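Local structure of CRISPR-associated endoribonuclease Cse3 (Thermus thermophilus, 2Y8Y) at residues A[32-37]-A[46-51]; A[99-104]-A[128-133]. The protein binds the repeat hairpin of CRISPR transcripts and cleaves it as an endoribonuclease, retaining the processed crRNA afterwards. All blocks are in the same frame, centred on the assembly; numbering follows the deposited sequence.

Contact 1: residues A[32-37]-A[46-51]. With nucleotides of chain B.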
loop_
_atom_site.group_PDB
_atom_site.type_symbol
_atom_site.label_atom_id
_atom_site.label_comp_id
_atom_site.label_asym_id
_atom_site.label_seq_id
_atom_site.Cartn_x
_atom_site.Cartn_y
_atom_site.Cartn_z
ATOM N N THR A 32 -0.388 5.177 -15.218
ATOM C CA THR A 32 0.388 4.116 -15.854
ATOM C C THR A 32 0.032 2.723 -15.350
ATOM O O THR A 32 -0.287 1.829 -16.137
ATOM C CB THR A 32 1.891 4.338 -15.667
ATOM O OG1 THR A 32 2.282 5.518 -16.367
ATOM C CG2 THR A 32 2.679 3.147 -16.207
ATOM N N LEU A 33 0.065 2.539 -14.033
ATOM C CA LEU A 33 -0.106 1.217 -13.468
ATOM C C LEU A 33 -1.503 0.687 -13.750
ATOM O O LEU A 33 -1.697 -0.512 -13.962
ATOM C CB LEU A 33 0.182 1.240 -11.963
ATOM C CG LEU A 33 1.602 1.675 -11.590
ATOM C CD1 LEU A 33 1.723 1.620 -10.069
ATOM C CD2 LEU A 33 2.653 0.785 -12.263
ATOM N N SER A 34 -2.483 1.587 -13.741
ATOM C CA SER A 34 -3.875 1.196 -13.963
ATOM C C SER A 34 -4.081 0.520 -15.315
ATOM O O SER A 34 -5.001 -0.282 -15.482
ATOM C CB SER A 34 -4.808 2.406 -13.862
ATOM O OG SER A 34 -4.881 2.891 -12.534
ATOM N N LYS A 35 -3.225 0.847 -16.279
ATOM C CA LYS A 35 -3.336 0.268 -17.610
ATOM C C LYS A 35 -3.179 -1.247 -17.590
ATOM O O LYS A 35 -3.760 -1.939 -18.423
ATOM C CB LYS A 35 -2.299 0.873 -18.559
ATOM C CG LYS A 35 -2.473 2.363 -18.800
ATOM C CD LYS A 35 -1.384 2.906 -19.706
ATOM C CE LYS A 35 -1.438 4.421 -19.781
ATOM N NZ LYS A 35 -0.414 4.969 -20.715
ATOM N N ALA A 36 -2.384 -1.757 -16.651
ATOM C CA ALA A 36 -2.102 -3.195 -16.590
ATOM C C ALA A 36 -3.299 -4.033 -16.178
ATOM O O ALA A 36 -3.321 -5.238 -16.395
ATOM C CB ALA A 36 -0.918 -3.469 -15.662
ATOM N N VAL A 37 -4.289 -3.396 -15.559
ATOM C CA VAL A 37 -5.487 -4.099 -15.108
ATOM C C VAL A 37 -6.743 -3.319 -15.493
ATOM O O VAL A 37 -7.736 -3.311 -14.762
ATOM C CB VAL A 37 -5.445 -4.368 -13.596
ATOM C CG1 VAL A 37 -4.421 -5.452 -13.283
ATOM C CG2 VAL A 37 -5.146 -3.085 -12.841
ATOM N N GLU A 46 -11.198 -5.095 -9.257
ATOM C CA GLU A 46 -9.805 -4.779 -8.956
ATOM C C GLU A 46 -9.627 -3.734 -7.832
ATOM O O GLU A 46 -10.456 -2.828 -7.643
ATOM C CB GLU A 46 -9.095 -4.358 -10.248
ATOM C CG GLU A 46 -7.581 -4.154 -10.151
ATOM C CD GLU A 46 -6.851 -5.369 -9.604
ATOM O OE1 GLU A 46 -6.488 -6.268 -10.402
ATOM O OE2 GLU A 46 -6.619 -5.401 -8.385
ATOM N N ARG A 47 -8.543 -3.896 -7.080
ATOM C CA ARG A 47 -8.068 -2.892 -6.137
ATOM C C ARG A 47 -6.565 -2.805 -6.345
ATOM O O ARG A 47 -5.793 -3.523 -5.713
ATOM C CB ARG A 47 -8.405 -3.289 -4.696
ATOM C CG ARG A 47 -7.762 -2.396 -3.602
ATOM C CD ARG A 47 -8.267 -0.939 -3.628
ATOM N NE ARG A 47 -7.465 -0.074 -4.485
ATOM C CZ ARG A 47 -7.748 1.197 -4.727
ATOM N NH1 ARG A 47 -8.826 1.728 -4.163
ATOM N NH2 ARG A 47 -6.971 1.926 -5.515
ATOM N N LEU A 48 -6.157 -1.922 -7.246
ATOM C CA LEU A 48 -4.752 -1.711 -7.514
ATOM C C LEU A 48 -4.124 -0.999 -6.310
ATOM O O LEU A 48 -4.656 0.026 -5.858
ATOM C CB LEU A 48 -4.637 -0.837 -8.756
ATOM C CG LEU A 48 -3.264 -0.277 -9.077
ATOM C CD1 LEU A 48 -2.365 -1.430 -9.428
ATOM C CD2 LEU A 48 -3.394 0.719 -10.212
ATOM N N LEU A 49 -3.021 -1.544 -5.791
ATOM C CA LEU A 49 -2.238 -0.896 -4.732
ATOM C C LEU A 49 -0.769 -0.931 -5.119
ATOM O O LEU A 49 -0.322 -1.843 -5.816
ATOM C CB LEU A 49 -2.425 -1.621 -3.401
ATOM C CG LEU A 49 -3.840 -1.680 -2.843
ATOM C CD1 LEU A 49 -3.918 -2.635 -1.658
ATOM C CD2 LEU A 49 -4.293 -0.283 -2.439
ATOM N N TRP A 50 0.001 0.048 -4.669
ATOM C CA TRP A 50 1.427 0.029 -4.920
ATOM C C TRP A 50 2.188 0.768 -3.839
ATOM O O TRP A 50 1.605 1.507 -3.053
ATOM C CB TRP A 50 1.761 0.583 -6.312
ATOM C CG TRP A 50 1.938 2.068 -6.414
ATOM C CD1 TRP A 50 3.100 2.771 -6.232
ATOM C CD2 TRP A 50 0.954 3.025 -6.803
ATOM N NE1 TRP A 50 2.887 4.102 -6.447
ATOM C CE2 TRP A 50 1.577 4.284 -6.803
ATOM C CE3 TRP A 50 -0.399 2.942 -7.130
ATOM C CZ2 TRP A 50 0.894 5.460 -7.123
ATOM C CZ3 TRP A 50 -1.074 4.110 -7.451
ATOM C CH2 TRP A 50 -0.425 5.348 -7.446
ATOM N N ARG A 51 3.486 0.509 -3.772
ATOM C CA ARG A 51 4.384 1.284 -2.921
ATOM C C ARG A 51 5.675 1.545 -3.669
ATOM O O ARG A 51 6.261 0.623 -4.255
ATOM C CB ARG A 51 4.683 0.535 -1.621
ATOM C CG ARG A 51 5.638 1.299 -0.685
ATOM C CD ARG A 51 5.813 0.640 0.688
ATOM N NE ARG A 51 6.335 -0.728 0.594
ATOM C CZ ARG A 51 5.636 -1.840 0.833
ATOM N NH1 ARG A 51 4.357 -1.805 1.195
ATOM N NH2 ARG A 51 6.232 -3.021 0.703
ATOM P P G B 16 -11.162 2.201 -1.389
ATOM O OP1 G B 16 -10.534 1.034 -2.053
ATOM O OP2 G B 16 -10.380 2.960 -0.370
ATOM O "O5'" G B 16 -11.711 3.221 -2.472
ATOM C "C5'" G B 16 -12.482 2.775 -3.573
ATOM C "C4'" G B 16 -12.916 3.932 -4.439
ATOM O "O4'" G B 16 -13.678 4.885 -3.656
ATOM C "C3'" G B 16 -11.805 4.778 -5.043
ATOM O "O3'" G B 16 -11.199 4.166 -6.162
ATOM C "C2'" G B 16 -12.543 6.064 -5.378
ATOM O "O2'" G B 16 -13.352 5.890 -6.532
ATOM C "C1'" G B 16 -13.457 6.194 -4.164
ATOM N N9 G B 16 -12.829 7.015 -3.116
ATOM C C8 G B 16 -12.209 6.603 -1.958
ATOM N N7 G B 16 -11.738 7.611 -1.272
ATOM C C5 G B 16 -12.047 8.738 -2.029
ATOM C C6 G B 16 -11.783 10.110 -1.786
ATOM O O6 G B 16 -11.205 10.635 -0.822
ATOM N N1 G B 16 -12.275 10.912 -2.806
ATOM C C2 G B 16 -12.947 10.456 -3.913
ATOM N N2 G B 16 -13.352 11.390 -4.795
ATOM N N3 G B 16 -13.196 9.175 -4.151
ATOM C C4 G B 16 -12.724 8.381 -3.170
ATOM P P DG B 17 -9.668 4.472 -6.553
ATOM O OP1 DG B 17 -9.344 3.653 -7.733
ATOM O OP2 DG B 17 -8.836 4.337 -5.341
ATOM O "O5'" DG B 17 -9.656 6.029 -6.929
ATOM C "C5'" DG B 17 -10.380 6.560 -8.021
ATOM C "C4'" DG B 17 -10.385 8.074 -8.024
ATOM O "O4'" DG B 17 -10.866 8.607 -6.763
ATOM C "C3'" DG B 17 -9.093 8.841 -8.296
ATOM O "O3'" DG B 17 -8.836 8.811 -9.683
ATOM C "C2'" DG B 17 -9.472 10.237 -7.800
ATOM C "C1'" DG B 17 -10.380 9.924 -6.610
ATOM N N9 DG B 17 -9.777 10.138 -5.283
ATOM C C8 DG B 17 -9.387 9.199 -4.359
ATOM N N7 DG B 17 -8.909 9.741 -3.262
ATOM C C5 DG B 17 -8.991 11.115 -3.490
ATOM C C6 DG B 17 -8.614 12.217 -2.677
ATOM O O6 DG B 17 -8.125 12.215 -1.547
ATOM N N1 DG B 17 -8.879 13.436 -3.296
ATOM C C2 DG B 17 -9.429 13.577 -4.546
ATOM N N2 DG B 17 -9.604 14.840 -4.979
ATOM N N3 DG B 17 -9.783 12.559 -5.317
ATOM C C4 DG B 17 -9.531 11.368 -4.728
ATOM P P A B 18 -7.665 9.698 -10.339
ATOM O OP1 A B 18 -6.589 9.832 -9.342
ATOM O OP2 A B 18 -8.304 10.928 -10.874
ATOM O "O5'" A B 18 -7.162 8.780 -11.538
ATOM C "C5'" A B 18 -7.931 8.613 -12.720
ATOM C "C4'" A B 18 -7.076 8.109 -13.853
ATOM O "O4'" A B 18 -6.662 6.740 -13.594
ATOM C "C3'" A B 18 -7.741 8.027 -15.215
ATOM O "O3'" A B 18 -7.835 9.279 -15.870
ATOM C "C2'" A B 18 -6.857 7.022 -15.941
ATOM O "O2'" A B 18 -5.637 7.624 -16.353
ATOM C "C1'" A B 18 -6.556 6.034 -14.816
ATOM N N9 A B 18 -7.524 4.923 -14.804
ATOM C C8 A B 18 -8.561 4.687 -13.935
ATOM N N7 A B 18 -9.246 3.602 -14.218
ATOM C C5 A B 18 -8.626 3.102 -15.360
ATOM C C6 A B 18 -8.862 1.973 -16.168
ATOM N N6 A B 18 -9.844 1.094 -15.952
ATOM N N1 A B 18 -8.043 1.773 -17.224
ATOM C C2 A B 18 -7.057 2.646 -17.459
ATOM N N3 A B 18 -6.738 3.739 -16.770
ATOM C C4 A B 18 -7.566 3.910 -15.728
#
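Leu33 reaches Trp50 because its chi1 of -61° sets CG anti to the carbonyl carbon, while chi1 of 87° at Trp50 places the indole between its own backbone N and carbonyl carbon. Leu33 CD1 then sits over one indole face, 3.9 Å from the centroid of the Trp50 five-membered ring and 26° off its normal, a CH-pi contact. Leu48 CD2 packs against Leu33 CB, at 4.0 Å, and against Ser34 OG, at 3.5 Å, a hydroxyl already bonded to His30 O. Ser34 CB also packs on the adenine, 3.7 Å from A18 C4 of chain B. Val37 CG2 meets Glu46 CG at 3.8 Å, and Leu68 N and Thr69 OG1 hold the Glu46 carboxylate. The Arg47 side chain leaves away from 32-37 but bends back at chi2 and chi3, so that NE and NH2 both donate to Leu48 O. In the guanidinium plane, Arg47 NH1 bonds G16 OP1 of chain B at 2.8 Å and DG17 OP2 of chain B at 2.9 Å; Arg47 NH2 shares the latter. Apolar packing thus joins helix 26-34, bearing Tyr27, inferred to stabilise the transition state, and the turn after it to strand 49-52 and its lead-in loop, whose Arg47 bridges consecutive phosphates and probably offsets their charge.

Contact 2: residues A[99-104]-A[128-133]. With nucleotides of chain B.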
loop_
_atom_site.group_PDB
_atom_site.type_symbol
_atom_site.label_atom_id
_atom_site.label_comp_id
_atom_site.label_asym_id
_atom_site.label_seq_id
_atom_site.Cartn_x
_atom_site.Cartn_y
_atom_site.Cartn_z
ATOM N N LEU A 99 3.680 -12.006 11.937
ATOM C CA LEU A 99 4.199 -11.540 10.657
ATOM C C LEU A 99 4.873 -10.192 10.812
ATOM O O LEU A 99 4.425 -9.360 11.592
ATOM C CB LEU A 99 3.060 -11.395 9.648
ATOM C CG LEU A 99 2.269 -12.668 9.358
ATOM C CD1 LEU A 99 0.997 -12.319 8.624
ATOM C CD2 LEU A 99 3.138 -13.653 8.568
ATOM N N ARG A 100 5.940 -9.964 10.054
ATOM C CA ARG A 100 6.446 -8.605 9.888
ATOM C C ARG A 100 5.560 -7.877 8.897
ATOM O O ARG A 100 4.938 -8.493 8.022
ATOM C CB ARG A 100 7.882 -8.628 9.362
ATOM C CG ARG A 100 8.864 -9.351 10.261
ATOM C CD ARG A 100 10.255 -9.449 9.612
ATOM N NE ARG A 100 10.283 -10.404 8.507
ATOM C CZ ARG A 100 10.252 -10.074 7.217
ATOM N NH1 ARG A 100 10.198 -8.802 6.849
ATOM N NH2 ARG A 100 10.281 -11.024 6.290
ATOM N N PHE A 101 5.491 -6.559 9.022
ATOM C CA PHE A 101 4.710 -5.783 8.067
ATOM C C PHE A 101 5.372 -4.462 7.710
ATOM O O PHE A 101 6.212 -3.936 8.453
ATOM C CB PHE A 101 3.294 -5.514 8.586
ATOM C CG PHE A 101 3.235 -4.442 9.641
ATOM C CD1 PHE A 101 3.429 -4.755 10.977
ATOM C CD2 PHE A 101 3.008 -3.115 9.288
ATOM C CE1 PHE A 101 3.402 -3.764 11.960
ATOM C CE2 PHE A 101 2.981 -2.113 10.264
ATOM C CZ PHE A 101 3.172 -2.433 11.598
ATOM N N ARG A 102 4.973 -3.945 6.556
ATOM C CA ARG A 102 5.346 -2.613 6.111
ATOM C C ARG A 102 4.097 -1.979 5.523
ATOM O O ARG A 102 3.332 -2.638 4.802
ATOM C CB ARG A 102 6.457 -2.704 5.062
ATOM C CG ARG A 102 6.907 -1.358 4.502
ATOM C CD ARG A 102 8.119 -1.491 3.595
ATOM N NE ARG A 102 9.308 -1.812 4.379
ATOM C CZ ARG A 102 10.362 -1.009 4.521
ATOM N NH1 ARG A 102 10.396 0.171 3.917
ATOM N NH2 ARG A 102 11.398 -1.397 5.252
ATOM N N LEU A 103 3.869 -0.707 5.855
ATOM C CA LEU A 103 2.704 0.007 5.350
ATOM C C LEU A 103 3.018 1.478 5.246
ATOM O O LEU A 103 3.304 2.127 6.259
ATOM C CB LEU A 103 1.491 -0.162 6.272
ATOM C CG LEU A 103 0.294 0.761 5.987
ATOM C CD1 LEU A 103 -0.286 0.479 4.581
ATOM C CD2 LEU A 103 -0.786 0.616 7.083
ATOM N N ARG A 104 2.943 2.007 4.029
ATOM C CA ARG A 104 3.048 3.442 3.823
ATOM C C ARG A 104 1.629 3.976 3.718
ATOM O O ARG A 104 0.895 3.598 2.807
ATOM C CB ARG A 104 3.810 3.744 2.533
ATOM C CG ARG A 104 4.376 5.159 2.516
ATOM C CD ARG A 104 5.029 5.505 1.181
ATOM N NE ARG A 104 5.826 6.718 1.302
ATOM C CZ ARG A 104 6.399 7.340 0.281
ATOM N NH1 ARG A 104 6.244 6.875 -0.953
ATOM N NH2 ARG A 104 7.115 8.438 0.500
ATOM N N ALA A 128 -1.630 5.284 17.038
ATOM C CA ALA A 128 -2.954 4.865 17.496
ATOM C C ALA A 128 -3.858 4.534 16.312
ATOM O O ALA A 128 -4.644 3.579 16.357
ATOM C CB ALA A 128 -3.587 5.944 18.386
ATOM N N TRP A 129 -3.757 5.337 15.260
ATOM C CA TRP A 129 -4.516 5.096 14.049
ATOM C C TRP A 129 -4.144 3.723 13.478
ATOM O O TRP A 129 -5.020 2.912 13.159
ATOM C CB TRP A 129 -4.232 6.201 13.028
ATOM C CG TRP A 129 -4.926 6.028 11.689
ATOM C CD1 TRP A 129 -6.172 6.474 11.369
ATOM C CD2 TRP A 129 -4.412 5.398 10.509
ATOM N NE1 TRP A 129 -6.473 6.163 10.067
ATOM C CE2 TRP A 129 -5.402 5.503 9.511
ATOM C CE3 TRP A 129 -3.211 4.739 10.199
ATOM C CZ2 TRP A 129 -5.243 4.981 8.225
ATOM C CZ3 TRP A 129 -3.044 4.222 8.904
ATOM C CH2 TRP A 129 -4.059 4.348 7.941
ATOM N N LEU A 130 -2.850 3.452 13.347
ATOM C CA LEU A 130 -2.412 2.159 12.815
ATOM C C LEU A 130 -2.978 1.030 13.672
ATOM O O LEU A 130 -3.483 0.041 13.143
ATOM C CB LEU A 130 -0.890 2.078 12.798
ATOM C CG LEU A 130 -0.341 0.730 12.334
ATOM C CD1 LEU A 130 -0.614 0.492 10.842
ATOM C CD2 LEU A 130 1.127 0.738 12.626
ATOM N N GLU A 131 -2.892 1.168 14.994
ATOM C CA GLU A 131 -3.391 0.111 15.875
ATOM C C GLU A 131 -4.873 -0.135 15.651
ATOM O O GLU A 131 -5.324 -1.292 15.591
ATOM C CB GLU A 131 -3.126 0.447 17.342
ATOM C CG GLU A 131 -1.659 0.378 17.701
ATOM C CD GLU A 131 -1.349 0.979 19.060
ATOM O OE1 GLU A 131 -2.157 1.795 19.551
ATOM O OE2 GLU A 131 -0.278 0.651 19.616
ATOM N N ARG A 132 -5.647 0.938 15.549
ATOM C CA ARG A 132 -7.083 0.808 15.342
ATOM C C ARG A 132 -7.397 0.178 13.979
ATOM O O ARG A 132 -8.255 -0.696 13.884
ATOM C CB ARG A 132 -7.767 2.180 15.463
ATOM C CG ARG A 132 -9.276 2.118 15.376
ATOM C CD ARG A 132 -9.927 3.500 15.459
ATOM N NE ARG A 132 -9.523 4.376 14.360
ATOM C CZ ARG A 132 -9.943 4.248 13.104
ATOM N NH1 ARG A 132 -10.787 3.281 12.768
ATOM N NH2 ARG A 132 -9.520 5.093 12.177
ATOM N N ARG A 133 -6.722 0.634 12.931
ATOM C CA ARG A 133 -6.950 0.076 11.603
ATOM C C ARG A 133 -6.627 -1.409 11.581
ATOM O O ARG A 133 -7.376 -2.208 10.997
ATOM C CB ARG A 133 -6.099 0.770 10.528
ATOM C CG ARG A 133 -6.420 2.257 10.257
ATOM C CD ARG A 133 -7.866 2.514 9.862
ATOM N NE ARG A 133 -8.293 1.802 8.659
ATOM C CZ ARG A 133 -8.859 2.397 7.603
ATOM N NH1 ARG A 133 -9.020 3.714 7.574
ATOM N NH2 ARG A 133 -9.226 1.675 6.562
ATOM P P G B 14 -12.240 4.167 9.583
ATOM O OP1 G B 14 -11.196 3.211 9.998
ATOM O OP2 G B 14 -11.847 5.569 9.303
ATOM O "O5'" G B 14 -13.055 3.603 8.351
ATOM C "C5'" G B 14 -13.602 2.294 8.393
ATOM C "C4'" G B 14 -14.551 2.059 7.254
ATOM O "O4'" G B 14 -15.683 2.966 7.342
ATOM C "C3'" G B 14 -14.006 2.326 5.871
ATOM O "O3'" G B 14 -13.146 1.309 5.412
ATOM C "C2'" G B 14 -15.284 2.461 5.065
ATOM O "O2'" G B 14 -15.898 1.190 4.877
ATOM C "C1'" G B 14 -16.134 3.280 6.040
ATOM N N9 G B 14 -15.931 4.716 5.808
ATOM C C8 G B 14 -15.111 5.600 6.479
ATOM N N7 G B 14 -15.126 6.786 5.933
ATOM C C5 G B 14 -15.961 6.664 4.828
ATOM C C6 G B 14 -16.349 7.614 3.846
ATOM O O6 G B 14 -16.018 8.801 3.747
ATOM N N1 G B 14 -17.201 7.055 2.898
ATOM C C2 G B 14 -17.632 5.743 2.898
ATOM N N2 G B 14 -18.459 5.382 1.907
ATOM N N3 G B 14 -17.284 4.851 3.813
ATOM C C4 G B 14 -16.452 5.381 4.734
ATOM P P G B 15 -11.943 1.660 4.408
ATOM O OP1 G B 15 -11.186 0.398 4.199
ATOM O OP2 G B 15 -11.219 2.836 4.941
ATOM O "O5'" G B 15 -12.688 2.077 3.070
ATOM C "C5'" G B 15 -13.384 1.112 2.305
ATOM C "C4'" G B 15 -14.112 1.744 1.152
ATOM O "O4'" G B 15 -15.030 2.767 1.624
ATOM C "C3'" G B 15 -13.267 2.497 0.151
ATOM O "O3'" G B 15 -12.502 1.654 -0.685
ATOM C "C2'" G B 15 -14.336 3.288 -0.582
ATOM O "O2'" G B 15 -15.121 2.430 -1.392
ATOM C "C1'" G B 15 -15.192 3.744 0.604
ATOM N N9 G B 15 -14.716 5.044 1.105
ATOM C C8 G B 15 -13.927 5.334 2.193
ATOM N N7 G B 15 -13.636 6.607 2.271
ATOM C C5 G B 15 -14.238 7.171 1.160
ATOM C C6 G B 15 -14.266 8.512 0.710
ATOM O O6 G B 15 -13.746 9.498 1.224
ATOM N N1 G B 15 -14.993 8.647 -0.475
ATOM C C2 G B 15 -15.603 7.617 -1.145
ATOM N N2 G B 15 -16.255 7.945 -2.274
ATOM N N3 G B 15 -15.597 6.365 -0.732
ATOM C C4 G B 15 -14.890 6.219 0.420
#
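Phe101 is the first residue of strand 98-110 within 99-104 to meet helix 123-136: its ring tip approaches Leu130, with CZ 3.9 Å and CE2 4.1 Å from Leu130 CD2. The methyl lies oblique to the ring, and Phe101 and Leu130 approach head-on from strand and helix. Two residues on, Leu103 points to the same side of the strand and runs alongside Leu130 in the reverse sense, its CD2 lying 3.8 Å from Leu130 CD1. One leucine therefore spends a methyl on each strand residue; chi1 of 177°, with CG anti to the backbone N, extends its fork toward the sheet, where Phe180 and Val150 also touch it. Further along the helix the chemistry turns polar. Arg132 NH1 donates to G14 OP1 of chain B at 2.8 Å, nearly straight at 164°, with the oxygen in the guanidinium plane. Arg133 CG covers the centre of one Trp129 ring face, and its NH2 bonds G15 OP2 of chain B at 2.8 Å, while G14 OP1 lies 3.0 Å above its guanidinium plane. Glu136 forms a salt bridge with Arg133 NE. The helix is thus amphipathic: its apolar side packs on the sheet, and its neighbouring arginines hold two successive RNA phosphates, probably lowering their mutual repulsion.

Overall arrangement
Both segments of contact 1 precede those of contact 2 along the chain, and the centres of the two contacts lie about 22 Å apart on opposite sides of the chain's centre. Contact 1 belongs to the antiparallel four-stranded sheet, in which 49-52 is an outermost strand; contact 2 packs helix 123-136 on the second antiparallel sheet, through strand 98-110. The two meet where one arginine side chain packs against another, Arg51 NE lying 3.6 Å from Arg102 CD, and Arg51 also bonds Ser212 on strand 211-214. This pairing fits the tandem ferredoxin-like architecture of Cas6-family nucleases. Phosphates of G14 and G15 fall to contact 2, those of G16 and DG17 to contact 1, so both halves follow one continuous RNA backbone.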